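Local coordinates for protein putative laminarinase (PDB 2W39) that probably hydrolyses beta-1,3-linked glucans such as laminarin, as an extracellular family 16 glycoside hydrolase of a white-rot fungus, at residues Ala24-Gly29 against Ser71-Ser76; Lys42-Ala47 against Ile53-His58; Trp103-Gly108 against Gly113-Ile118. One frame throughout, in Å; residues are numbered along the deposited sequence. Where two conformers were deposited one is given.

Interaction 1 of 3, residues Ala24-Gly29 against Ser71-Ser76. With BGC (beta-D-glucopyranose), chain B; BGC (beta-D-glucopyranose), chain C; LGC (D-glucono-1,5-lactone), chain D.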
loop_
_atom_site.group_PDB
_atom_site.type_symbol
_atom_site.label_atom_id
_atom_site.label_comp_id
_atom_site.label_asym_id
_atom_site.label_seq_id
_atom_site.Cartn_x
_atom_site.Cartn_y
_atom_site.Cartn_z
ATOM N N ALA A 24 15.576 6.753 -7.272
ATOM C CA ALA A 24 15.818 5.405 -7.772
ATOM C C ALA A 24 14.996 4.445 -6.930
ATOM O O ALA A 24 14.963 4.551 -5.701
ATOM C CB ALA A 24 17.297 5.065 -7.690
ATOM N N ASP A 25 14.324 3.499 -7.570
ATOM C CA ASP A 25 13.424 2.628 -6.828
ATOM C C ASP A 25 14.217 1.753 -5.847
ATOM O O ASP A 25 15.072 0.959 -6.264
ATOM C CB ASP A 25 12.635 1.730 -7.777
ATOM C CG ASP A 25 11.630 0.871 -7.045
ATOM O OD1 ASP A 25 11.290 1.270 -5.905
ATOM O OD2 ASP A 25 11.222 -0.196 -7.578
ATOM N N PRO A 26 13.939 1.853 -4.531
ATOM C CA PRO A 26 14.622 0.960 -3.591
ATOM C C PRO A 26 14.377 -0.528 -3.888
ATOM O O PRO A 26 15.213 -1.362 -3.532
ATOM C CB PRO A 26 14.038 1.376 -2.237
ATOM C CG PRO A 26 13.603 2.786 -2.440
ATOM C CD PRO A 26 13.064 2.814 -3.829
ATOM N N THR A 27 13.254 -0.854 -4.542
ATOM C CA THR A 27 12.943 -2.237 -4.889
ATOM C C THR A 27 13.356 -2.614 -6.311
ATOM O O THR A 27 12.973 -3.669 -6.805
ATOM C CB THR A 27 11.462 -2.596 -4.601
ATOM O OG1 THR A 27 10.599 -1.610 -5.169
ATOM C CG2 THR A 27 11.216 -2.625 -3.113
ATOM N N HIS A 28 14.158 -1.761 -6.952
ATOM C CA HIS A 28 14.846 -2.129 -8.212
ATOM C C HIS A 28 13.896 -2.432 -9.370
ATOM O O HIS A 28 14.208 -3.238 -10.246
ATOM C CB HIS A 28 15.826 -3.291 -7.976
ATOM C CG HIS A 28 16.744 -3.038 -6.827
ATOM N ND1 HIS A 28 16.605 -3.678 -5.618
ATOM C CD2 HIS A 28 17.745 -2.142 -6.664
ATOM C CE1 HIS A 28 17.526 -3.240 -4.778
ATOM N NE2 HIS A 28 18.216 -2.293 -5.381
ATOM N N GLY A 29 12.745 -1.769 -9.397
ATOM C CA GLY A 29 11.770 -1.990 -10.445
ATOM C C GLY A 29 12.087 -1.306 -11.762
ATOM O O GLY A 29 12.994 -0.460 -11.848
ATOM N N SER A 71 6.127 6.585 -13.376
ATOM C CA SER A 71 5.135 6.324 -12.348
ATOM C C SER A 71 5.411 7.271 -11.186
ATOM O O SER A 71 6.301 8.133 -11.276
ATOM C CB SER A 71 5.218 4.859 -11.920
ATOM O OG SER A 71 4.087 4.520 -11.129
ATOM N N VAL A 72 4.663 7.090 -10.102
ATOM C CA VAL A 72 4.770 7.987 -8.964
ATOM C C VAL A 72 4.824 7.224 -7.647
ATOM O O VAL A 72 4.250 6.130 -7.505
ATOM C CB VAL A 72 3.635 9.041 -8.942
ATOM C CG1 VAL A 72 3.677 9.936 -10.194
ATOM C CG2 VAL A 72 2.266 8.400 -8.778
ATOM N N ARG A 73 5.481 7.856 -6.675
ATOM C CA ARG A 73 5.593 7.397 -5.294
ATOM C C ARG A 73 5.410 8.651 -4.444
ATOM O O ARG A 73 6.281 9.522 -4.427
ATOM C CB ARG A 73 6.965 6.758 -5.076
ATOM C CG ARG A 73 7.274 6.424 -3.615
ATOM C CD ARG A 73 8.445 5.500 -3.519
ATOM N NE ARG A 73 8.998 5.434 -2.165
ATOM C CZ ARG A 73 9.663 4.390 -1.667
ATOM N NH1 ARG A 73 9.740 3.246 -2.333
ATOM N NH2 ARG A 73 10.197 4.470 -0.457
ATOM N N ILE A 74 4.258 8.768 -3.805
ATOM C CA ILE A 74 3.969 9.948 -3.012
ATOM C C ILE A 74 4.114 9.645 -1.542
ATOM O O ILE A 74 3.826 8.535 -1.093
ATOM C CB ILE A 74 2.579 10.578 -3.372
ATOM C CG1 ILE A 74 1.362 9.713 -2.955
ATOM C CG2 ILE A 74 2.532 10.964 -4.867
ATOM C CD1 ILE A 74 0.044 10.471 -2.991
ATOM N N ARG A 75 4.566 10.630 -0.780
ATOM C CA ARG A 75 4.893 10.446 0.617
ATOM C C ARG A 75 4.323 11.609 1.422
ATOM O O ARG A 75 4.540 12.785 1.089
ATOM C CB ARG A 75 6.416 10.417 0.782
ATOM C CG ARG A 75 6.851 10.180 2.228
ATOM C CD ARG A 75 8.350 10.208 2.380
ATOM N NE ARG A 75 8.893 11.561 2.229
ATOM C CZ ARG A 75 10.188 11.850 2.260
ATOM N NH1 ARG A 75 11.084 10.883 2.385
ATOM N NH2 ARG A 75 10.584 13.112 2.161
ATOM N N SER A 76 3.614 11.305 2.504
ATOM C CA SER A 76 3.088 12.386 3.349
ATOM C C SER A 76 4.232 13.213 3.903
ATOM O O SER A 76 5.278 12.682 4.266
ATOM C CB SER A 76 2.218 11.850 4.495
ATOM O OG SER A 76 2.962 11.044 5.402
HETATM C C2 BGC B . 13.274 -1.828 0.464
HETATM C C3 BGC B . 14.330 -1.214 1.376
HETATM C C4 BGC B . 14.068 0.263 1.655
HETATM C C5 BGC B . 12.628 0.472 2.136
HETATM C C6 BGC B . 12.259 1.948 2.278
HETATM C C1 BGC B . 11.883 -1.548 1.021
HETATM O O2 BGC B . 13.487 -3.243 0.392
HETATM O O3 BGC B . 15.625 -1.356 0.777
HETATM O O4 BGC B . 14.994 0.725 2.653
HETATM O O5 BGC B . 11.735 -0.132 1.193
HETATM O O6 BGC B . 12.133 2.588 0.994
HETATM C C2 BGC C . 9.215 -3.781 0.936
HETATM C C3 BGC C . 9.518 -2.311 0.637
HETATM C C4 BGC C . 8.613 -1.852 -0.493
HETATM C C5 BGC C . 7.195 -1.846 0.058
HETATM C C6 BGC C . 6.201 -1.301 -0.961
HETATM C C1 BGC C . 7.724 -4.172 0.881
HETATM O O1 BGC C . 7.570 -5.336 0.049
HETATM O O2 BGC C . 9.750 -4.128 2.224
HETATM O O3 BGC C . 10.906 -2.128 0.303
HETATM O O4 BGC C . 8.975 -0.551 -0.952
HETATM O O5 BGC C . 6.785 -3.171 0.434
HETATM O O6 BGC C . 5.844 -2.336 -1.885
HETATM C C1 LGC D . 8.062 -3.930 1.249
HETATM C C2 LGC D . 9.501 -3.518 1.168
HETATM O O5 LGC D . 6.962 -3.077 0.800
HETATM O O1 LGC D . 7.779 -5.030 1.696
HETATM O O2 LGC D . 10.136 -3.649 2.454
HETATM C C3 LGC D . 9.630 -2.094 0.613
HETATM O O3 LGC D . 10.960 -1.883 0.109
HETATM C C4 LGC D . 8.594 -1.862 -0.487
HETATM O O4 LGC D . 8.856 -0.658 -1.199
HETATM C C5 LGC D . 7.230 -1.806 0.191
HETATM C C6 LGC D . 6.057 -1.472 -0.727
HETATM O O6 LGC D . 5.969 -2.360 -1.851
HETATM O O HOH W 1 8.946 1.735 -4.711
#

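Interaction 2 of 3, residues Lys42-Ala47 against Ile53-His58. With NAG (2-acetamido-2-deoxy-beta-D-glucopyranose), chain E.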
loop_
_atom_site.group_PDB
_atom_site.type_symbol
_atom_site.label_atom_id
_atom_site.label_comp_id
_atom_site.label_asym_id
_atom_site.label_seq_id
_atom_site.Cartn_x
_atom_site.Cartn_y
_atom_site.Cartn_z
ATOM N N LYS A 42 2.606 15.503 -17.001
ATOM C CA LYS A 42 2.415 14.296 -17.795
ATOM C C LYS A 42 1.093 13.589 -17.469
ATOM O O LYS A 42 0.804 12.513 -18.003
ATOM C CB LYS A 42 3.615 13.367 -17.640
ATOM C CG LYS A 42 4.878 13.988 -18.235
ATOM C CD LYS A 42 6.027 13.010 -18.375
ATOM C CE LYS A 42 7.208 13.650 -19.125
ATOM N NZ LYS A 42 6.903 13.939 -20.566
ATOM N N ASN A 43 0.296 14.201 -16.591
ATOM C CA ASN A 43 -0.995 13.656 -16.141
ATOM C C ASN A 43 -0.871 12.270 -15.524
ATOM O O ASN A 43 -1.782 11.429 -15.633
ATOM C CB ASN A 43 -2.060 13.708 -17.242
ATOM C CG ASN A 43 -3.487 13.762 -16.684
ATOM O OD1 ASN A 43 -3.725 14.205 -15.552
ATOM N ND2 ASN A 43 -4.445 13.308 -17.502
ATOM N N LEU A 44 0.255 12.041 -14.855
ATOM C CA LEU A 44 0.426 10.823 -14.070
ATOM C C LEU A 44 -0.153 10.974 -12.672
ATOM O O LEU A 44 -0.476 9.987 -12.005
ATOM C CB LEU A 44 1.897 10.440 -14.000
ATOM C CG LEU A 44 2.531 10.231 -15.378
ATOM C CD1 LEU A 44 3.982 9.899 -15.224
ATOM C CD2 LEU A 44 1.805 9.150 -16.191
ATOM N N THR A 45 -0.260 12.218 -12.221
ATOM C CA THR A 45 -1.002 12.547 -11.010
ATOM C C THR A 45 -2.072 13.530 -11.425
ATOM O O THR A 45 -1.782 14.510 -12.135
ATOM C CB THR A 45 -0.087 13.171 -9.961
ATOM O OG1 THR A 45 0.839 12.163 -9.554
ATOM C CG2 THR A 45 -0.855 13.686 -8.727
ATOM N N TYR A 46 -3.299 13.279 -10.981
ATOM C CA TYR A 46 -4.442 14.125 -11.279
ATOM C C TYR A 46 -5.168 14.260 -9.953
ATOM O O TYR A 46 -5.547 13.259 -9.360
ATOM C CB TYR A 46 -5.307 13.440 -12.340
ATOM C CG TYR A 46 -6.588 14.155 -12.669
ATOM C CD1 TYR A 46 -6.591 15.229 -13.553
ATOM C CD2 TYR A 46 -7.800 13.748 -12.120
ATOM C CE1 TYR A 46 -7.763 15.895 -13.873
ATOM C CE2 TYR A 46 -8.986 14.408 -12.437
ATOM C CZ TYR A 46 -8.950 15.479 -13.314
ATOM O OH TYR A 46 -10.104 16.157 -13.648
ATOM N N ALA A 47 -5.348 15.492 -9.461
ATOM C CA ALA A 47 -5.814 15.702 -8.067
ATOM C C ALA A 47 -6.773 16.870 -8.027
ATOM O O ALA A 47 -6.346 18.037 -7.892
ATOM C CB ALA A 47 -4.633 15.926 -7.110
ATOM N N ILE A 53 -5.950 10.604 -8.765
ATOM C CA ILE A 53 -5.452 9.529 -9.618
ATOM C C ILE A 53 -3.934 9.544 -9.606
ATOM O O ILE A 53 -3.305 10.608 -9.766
ATOM C CB ILE A 53 -5.915 9.705 -11.089
ATOM C CG1 ILE A 53 -7.433 9.829 -11.224
ATOM C CG2 ILE A 53 -5.316 8.628 -12.014
ATOM C CD1 ILE A 53 -8.149 8.659 -10.710
ATOM N N LEU A 54 -3.348 8.362 -9.405
ATOM C CA LEU A 54 -1.896 8.159 -9.486
ATOM C C LEU A 54 -1.727 7.023 -10.472
ATOM O O LEU A 54 -2.242 5.935 -10.240
ATOM C CB LEU A 54 -1.304 7.722 -8.133
ATOM C CG LEU A 54 -1.599 8.652 -6.957
ATOM C CD1 LEU A 54 -1.151 7.992 -5.662
ATOM C CD2 LEU A 54 -0.950 10.046 -7.141
ATOM N N ARG A 55 -1.036 7.264 -11.585
ATOM C CA ARG A 55 -1.016 6.288 -12.677
ATOM C C ARG A 55 0.358 6.108 -13.302
ATOM O O ARG A 55 1.240 6.957 -13.185
ATOM C CB ARG A 55 -2.031 6.670 -13.774
ATOM C CG ARG A 55 -1.792 8.055 -14.384
ATOM C CD ARG A 55 -2.409 8.256 -15.771
ATOM N NE ARG A 55 -3.863 8.137 -15.813
ATOM C CZ ARG A 55 -4.753 9.113 -15.605
ATOM N NH1 ARG A 55 -6.027 8.793 -15.723
ATOM N NH2 ARG A 55 -4.417 10.378 -15.262
ATOM N N ALA A 56 0.508 4.973 -13.982
ATOM C CA ALA A 56 1.629 4.704 -14.875
ATOM C C ALA A 56 1.452 5.377 -16.218
ATOM O O ALA A 56 0.337 5.548 -16.697
ATOM C CB ALA A 56 1.704 3.209 -15.117
ATOM N N ASP A 57 2.563 5.706 -16.854
ATOM C CA ASP A 57 2.560 6.025 -18.278
ATOM C C ASP A 57 1.981 4.835 -19.047
ATOM O O ASP A 57 2.440 3.687 -18.879
ATOM C CB ASP A 57 4.012 6.332 -18.673
ATOM C CG ASP A 57 4.215 6.533 -20.179
ATOM O OD1 ASP A 57 3.663 5.748 -20.976
ATOM O OD2 ASP A 57 5.002 7.449 -20.529
ATOM N N HIS A 58 0.984 5.118 -19.885
ATOM C CA HIS A 58 0.369 4.057 -20.679
ATOM C C HIS A 58 0.411 4.358 -22.179
ATOM O O HIS A 58 -0.401 3.824 -22.942
ATOM C CB HIS A 58 -1.056 3.755 -20.202
ATOM C CG HIS A 58 -2.017 4.872 -20.432
ATOM N ND1 HIS A 58 -2.201 5.917 -19.551
ATOM C CD2 HIS A 58 -2.860 5.096 -21.463
ATOM C CE1 HIS A 58 -3.115 6.742 -20.041
ATOM N NE2 HIS A 58 -3.527 6.267 -21.202
HETATM C C1 NAG E . -5.806 13.487 -17.042
HETATM C C2 NAG E . -6.680 13.789 -18.275
HETATM C C3 NAG E . -8.176 13.679 -17.960
HETATM C C4 NAG E . -8.510 12.440 -17.141
HETATM C C5 NAG E . -7.593 12.375 -15.919
HETATM C C6 NAG E . -7.921 11.180 -15.022
HETATM C C7 NAG E . -6.110 15.507 -19.983
HETATM C C8 NAG E . -5.971 16.985 -20.200
HETATM N N2 NAG E . -6.407 15.143 -18.735
HETATM O O3 NAG E . -8.942 13.670 -19.149
HETATM O O4 NAG E . -9.859 12.496 -16.732
HETATM O O5 NAG E . -6.254 12.304 -16.387
HETATM O O6 NAG E . -7.703 9.957 -15.696
HETATM O O7 NAG E . -5.953 14.726 -20.924
#

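Interaction 3 of 3, residues Trp103-Gly108 against Gly113-Ile118. With LGC (D-glucono-1,5-lactone), chain D; BGC (beta-D-glucopyranose), chain C; BGC (beta-D-glucopyranose), chain B.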
loop_
_atom_site.group_PDB
_atom_site.type_symbol
_atom_site.label_atom_id
_atom_site.label_comp_id
_atom_site.label_asym_id
_atom_site.label_seq_id
_atom_site.Cartn_x
_atom_site.Cartn_y
_atom_site.Cartn_z
ATOM N N TRP A 103 1.343 2.124 2.286
ATOM C CA TRP A 103 2.155 1.632 3.387
ATOM C C TRP A 103 2.671 2.785 4.215
ATOM O O TRP A 103 2.476 3.946 3.873
ATOM C CB TRP A 103 3.272 0.730 2.836
ATOM C CG TRP A 103 4.187 1.323 1.822
ATOM C CD1 TRP A 103 3.868 1.758 0.553
ATOM C CD2 TRP A 103 5.609 1.389 1.917
ATOM N NE1 TRP A 103 5.008 2.142 -0.118
ATOM C CE2 TRP A 103 6.092 1.918 0.695
ATOM C CE3 TRP A 103 6.527 1.050 2.915
ATOM C CZ2 TRP A 103 7.446 2.093 0.446
ATOM C CZ3 TRP A 103 7.878 1.218 2.657
ATOM C CH2 TRP A 103 8.316 1.750 1.439
ATOM N N GLU A 104 3.344 2.434 5.304
ATOM C CA GLU A 104 4.013 3.430 6.147
ATOM C C GLU A 104 5.395 2.933 6.487
ATOM O O GLU A 104 5.606 1.733 6.712
ATOM C CB GLU A 104 3.262 3.693 7.462
ATOM C CG GLU A 104 1.849 4.159 7.260
ATOM C CD GLU A 104 1.166 4.564 8.555
ATOM O OE1 GLU A 104 1.725 4.318 9.643
ATOM O OE2 GLU A 104 0.046 5.139 8.477
ATOM N N THR A 105 6.346 3.859 6.541
ATOM C CA THR A 105 7.687 3.525 7.007
ATOM C C THR A 105 8.440 4.784 7.405
ATOM O O THR A 105 7.950 5.905 7.213
ATOM C CB THR A 105 8.468 2.731 5.921
ATOM O OG1 THR A 105 9.603 2.104 6.521
ATOM C CG2 THR A 105 8.936 3.647 4.792
ATOM N N ASP A 106 9.633 4.570 7.953
ATOM C CA ASP A 106 10.627 5.608 8.112
ATOM C C ASP A 106 11.800 5.215 7.207
ATOM O O ASP A 106 12.591 4.309 7.528
ATOM C CB ASP A 106 11.016 5.671 9.594
ATOM C CG ASP A 106 12.010 6.751 9.903
ATOM O OD1 ASP A 106 12.671 7.244 8.982
ATOM O OD2 ASP A 106 12.140 7.109 11.108
ATOM N N GLU A 107 11.870 5.847 6.044
ATOM C CA GLU A 107 12.888 5.503 5.060
ATOM C C GLU A 107 14.279 5.771 5.609
ATOM O O GLU A 107 15.233 5.057 5.286
ATOM C CB GLU A 107 12.686 6.286 3.763
ATOM C CG GLU A 107 11.437 5.912 2.972
ATOM C CD GLU A 107 11.037 7.031 2.055
ATOM O OE1 GLU A 107 10.663 8.100 2.568
ATOM O OE2 GLU A 107 11.121 6.867 0.820
ATOM N N GLY A 108 14.384 6.794 6.452
ATOM C CA GLY A 108 15.677 7.269 6.934
ATOM C C GLY A 108 16.444 6.333 7.839
ATOM O O GLY A 108 17.656 6.510 7.998
ATOM N N GLY A 113 13.012 1.743 11.994
ATOM C CA GLY A 113 11.817 2.518 12.325
ATOM C C GLY A 113 10.523 1.829 11.934
ATOM O O GLY A 113 9.436 2.406 12.073
ATOM N N GLY A 114 10.637 0.595 11.445
ATOM C CA GLY A 114 9.486 -0.209 11.088
ATOM C C GLY A 114 8.951 0.094 9.697
ATOM O O GLY A 114 9.291 1.093 9.048
ATOM N N GLU A 115 8.084 -0.807 9.257
ATOM C CA GLU A 115 7.337 -0.681 8.008
ATOM C C GLU A 115 6.049 -1.453 8.204
ATOM O O GLU A 115 6.072 -2.583 8.709
ATOM C CB GLU A 115 8.124 -1.280 6.837
ATOM C CG GLU A 115 7.332 -1.385 5.542
ATOM C CD GLU A 115 8.095 -2.024 4.402
ATOM O OE1 GLU A 115 9.325 -2.217 4.502
ATOM O OE2 GLU A 115 7.469 -2.314 3.363
ATOM N N VAL A 116 4.916 -0.858 7.845
ATOM C CA VAL A 116 3.658 -1.602 7.774
ATOM C C VAL A 116 3.069 -1.432 6.389
ATOM O O VAL A 116 2.780 -0.311 5.942
ATOM C CB VAL A 116 2.628 -1.216 8.884
ATOM C CG1 VAL A 116 2.425 0.303 8.963
ATOM C CG2 VAL A 116 1.305 -1.951 8.633
ATOM N N ASP A 117 2.896 -2.560 5.711
ATOM C CA ASP A 117 2.291 -2.587 4.379
ATOM C C ASP A 117 0.821 -2.862 4.551
ATOM O O ASP A 117 0.441 -3.882 5.122
ATOM C CB ASP A 117 2.952 -3.659 3.515
ATOM C CG ASP A 117 4.460 -3.508 3.479
ATOM O OD1 ASP A 117 4.940 -2.373 3.227
ATOM O OD2 ASP A 117 5.166 -4.478 3.745
ATOM N N ILE A 118 -0.005 -1.922 4.086
ATOM C CA ILE A 118 -1.450 -1.967 4.283
ATOM C C ILE A 118 -2.147 -2.569 3.059
ATOM O O ILE A 118 -2.987 -3.462 3.198
ATOM C CB ILE A 118 -1.984 -0.547 4.600
ATOM C CG1 ILE A 118 -1.287 0.005 5.853
ATOM C CG2 ILE A 118 -3.494 -0.585 4.752
ATOM C CD1 ILE A 118 -1.508 1.508 6.092
HETATM C C1 LGC D . 8.062 -3.930 1.249
HETATM C C2 LGC D . 9.501 -3.518 1.168
HETATM O O5 LGC D . 6.962 -3.077 0.800
HETATM O O1 LGC D . 7.779 -5.030 1.696
HETATM O O2 LGC D . 10.136 -3.649 2.454
HETATM C C3 LGC D . 9.630 -2.094 0.613
HETATM O O3 LGC D . 10.960 -1.883 0.109
HETATM C C4 LGC D . 8.594 -1.862 -0.487
HETATM O O4 LGC D . 8.856 -0.658 -1.199
HETATM C C5 LGC D . 7.230 -1.806 0.191
HETATM C C6 LGC D . 6.057 -1.472 -0.727
HETATM O O6 LGC D . 5.969 -2.360 -1.851
HETATM C C2 BGC C . 9.215 -3.781 0.936
HETATM C C3 BGC C . 9.518 -2.311 0.637
HETATM C C4 BGC C . 8.613 -1.852 -0.493
HETATM C C5 BGC C . 7.195 -1.846 0.058
HETATM C C6 BGC C . 6.201 -1.301 -0.961
HETATM C C1 BGC C . 7.724 -4.172 0.881
HETATM O O1 BGC C . 7.570 -5.336 0.049
HETATM O O2 BGC C . 9.750 -4.128 2.224
HETATM O O3 BGC C . 10.906 -2.128 0.303
HETATM O O4 BGC C . 8.975 -0.551 -0.952
HETATM O O5 BGC C . 6.785 -3.171 0.434
HETATM O O6 BGC C . 5.844 -2.336 -1.885
HETATM C C2 BGC B . 13.274 -1.828 0.464
HETATM C C3 BGC B . 14.330 -1.214 1.376
HETATM C C4 BGC B . 14.068 0.263 1.655
HETATM C C5 BGC B . 12.628 0.472 2.136
HETATM C C6 BGC B . 12.259 1.948 2.278
HETATM C C1 BGC B . 11.883 -1.548 1.021
HETATM O O2 BGC B . 13.487 -3.243 0.392
HETATM O O3 BGC B . 15.625 -1.356 0.777
HETATM O O4 BGC B . 14.994 0.725 2.653
HETATM O O5 BGC B . 11.735 -0.132 1.193
HETATM O O6 BGC B . 12.133 2.588 0.994
HETATM O O HOH W 2 12.151 2.055 9.220
#

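Interaction 1 of 3, residues Ala24-Gly29 against Ser71-Ser76
Arg-73 reaches across to Pro-26 with the end of its side chain, NH1 lying 3.7 Å from CD of Pro-26 as the two groups slant past each other. With CG anti to the backbone N (chi1 172°) and the chain straight as far as NE, the guanidinium is carried from its strand to the sugar in the -2 site. There NH2 gives a hydrogen bond of 3.1 Å to O6 of the chain B glucose, in the guanidinium plane, and CG of Pro-26 touches the same oxygen. Water 1, also in that plane, accepts from NH1 of Arg-73 at 2.9 Å and donates to OD1 of Asp-25 at 2.7 Å; the two charged groups are thus joined through water and not by a direct salt bridge. The Asp-25 carboxylate folds its own loop: OD2 takes OG1 of Thr-27 on the syn side (2.9 Å) and N of Gly-29 on the anti side (2.8 Å), while OD1 is met from above by N of Thr-27, an Asx turn. Salt bridges to Glu-21 and Glu-107 fix the guanidinium further. The turn lies between strands 18-20 and 31-33, both paired with strand 69-76, and Asp-25 also bonds Thr-252 on neighbouring strand 246-253.

Interaction 2 of 3, residues Lys42-Ala47 against Ile53-His58
N of Ile-53 donates to O of Tyr-46 at 2.8 Å and 171°, nearly straight, and N of Tyr-46 answers to O of Ile-53 at 2.9 Å: the hydrogen-bonded pair of an antiparallel beta hairpin formed by strands 45-48 and 51-55. One pair along, Thr-45 and Leu-54 form a non-hydrogen-bonded pair, and their side chains run alongside each other with CD2 of Leu-54 against OG1 of Thr-45, whose hydroxyl bonds His-20. The next backbone bond, from N of Arg-55 to O of Leu-44, closes the pairing beside the Schellman turn at Asn-43 that ends helix 36-41. CD2 of Leu-44 packs over the chain at N of Asp-57 (3.6 Å). On the face carrying Tyr-46 and Ile-53 sits the N-linked glycan of Asn-43. The Arg-55 guanidinium is placed doubtfully: NH1 in this conformer comes impossibly close to O6 of the sugar, and its apparent bonds to O of Asn-43 and to O5 are uncertain too. CG1 of Ile-53 meets the Tyr-46 ring obliquely. Tyr-46, its CG anti to the backbone N (chi1 175°), lays that ring under the sugar, and C5 of the N-acetylglucosamine stands 3.7 Å above the ring plane, over the centre.

Interaction 3 of 3, residues Trp103-Gly108 against Gly113-Ile118
Trp-103 and Glu-115 cross beneath the sugar of the -1 site, OE2 of Glu-115 lying 3.5 Å from CE3 of Trp-103 with the ring and carboxylate planes 46° apart. The indole face carries the hydroxymethyl end of that sugar: C6 of the gluconolactone, which shares the site with a glucose, is 3.6 Å above the ring plane of Trp-103. Glu-115, extended beyond CG, brings OE1 to 2.6 Å from O2 of the lactone. Asp-117 rises beside Trp-103, its OD1 3.5 Å from CB of Trp-103 and 3.2 Å from O5 of the lactone. Glu-115, Asp-117 and Glu-120 match the ExDxxE signature of family 16, whose first and last glutamates serve in relatives as nucleophile and acid/base.

Farther out, Asn-250 accepts from NE1 of Trp-103, Trp-110 donates to OE1 of Glu-115, and His-133 bonds OD2 of Asp-117 weakly. With an alanine at Trp-103, the -1 sugar would probably lose the platform under its C6, and Asn-250 its indole donor. The backbones are pinned by the hydrogen-bonded pair Glu-104 and Val-116, which exchange two bonds, and OG1 of Thr-105 donates to O of Gly-114 at 2.7 Å. At the hairpin end, CA of Gly-113 lies 4.2 Å from CB of Asp-106, too close for a side chain: a beta carbon on Gly-113 would clash with it.

CB of Glu-104 and CG1 of Val-116 meet on the reverse face. Glu-104, its carboxylate hydrogen-bonded to His-83, packs on strand 185-191 of the second sheet in the beta sandwich, and so does Ile-118 at the corner after the strand, while strands 246-253 and 129-133 flank the hairpin in its own sheet.

From the N terminus, interaction 1 opens in the turn after strand 18-20 and closes on strand 69-76. Interaction 2, a local hairpin, is nested inside that loop; strand 51-55 leads on to strand 69-76, and Val-72 and Ile-74 pack on Leu-54, with Val-72 also on Thr-45, joining the hairpin's sheet to the substrate-binding sheet. Interaction 3 follows in series, closing its own short loop between strands 98-105 and 115-120. It meets interaction 1 through salt bridges from Glu-107 to Arg-73 and Arg-75, and the two line adjoining parts of one sugar site. Interactions 2 and 3 do not touch, their nearest atoms about 10 Å apart.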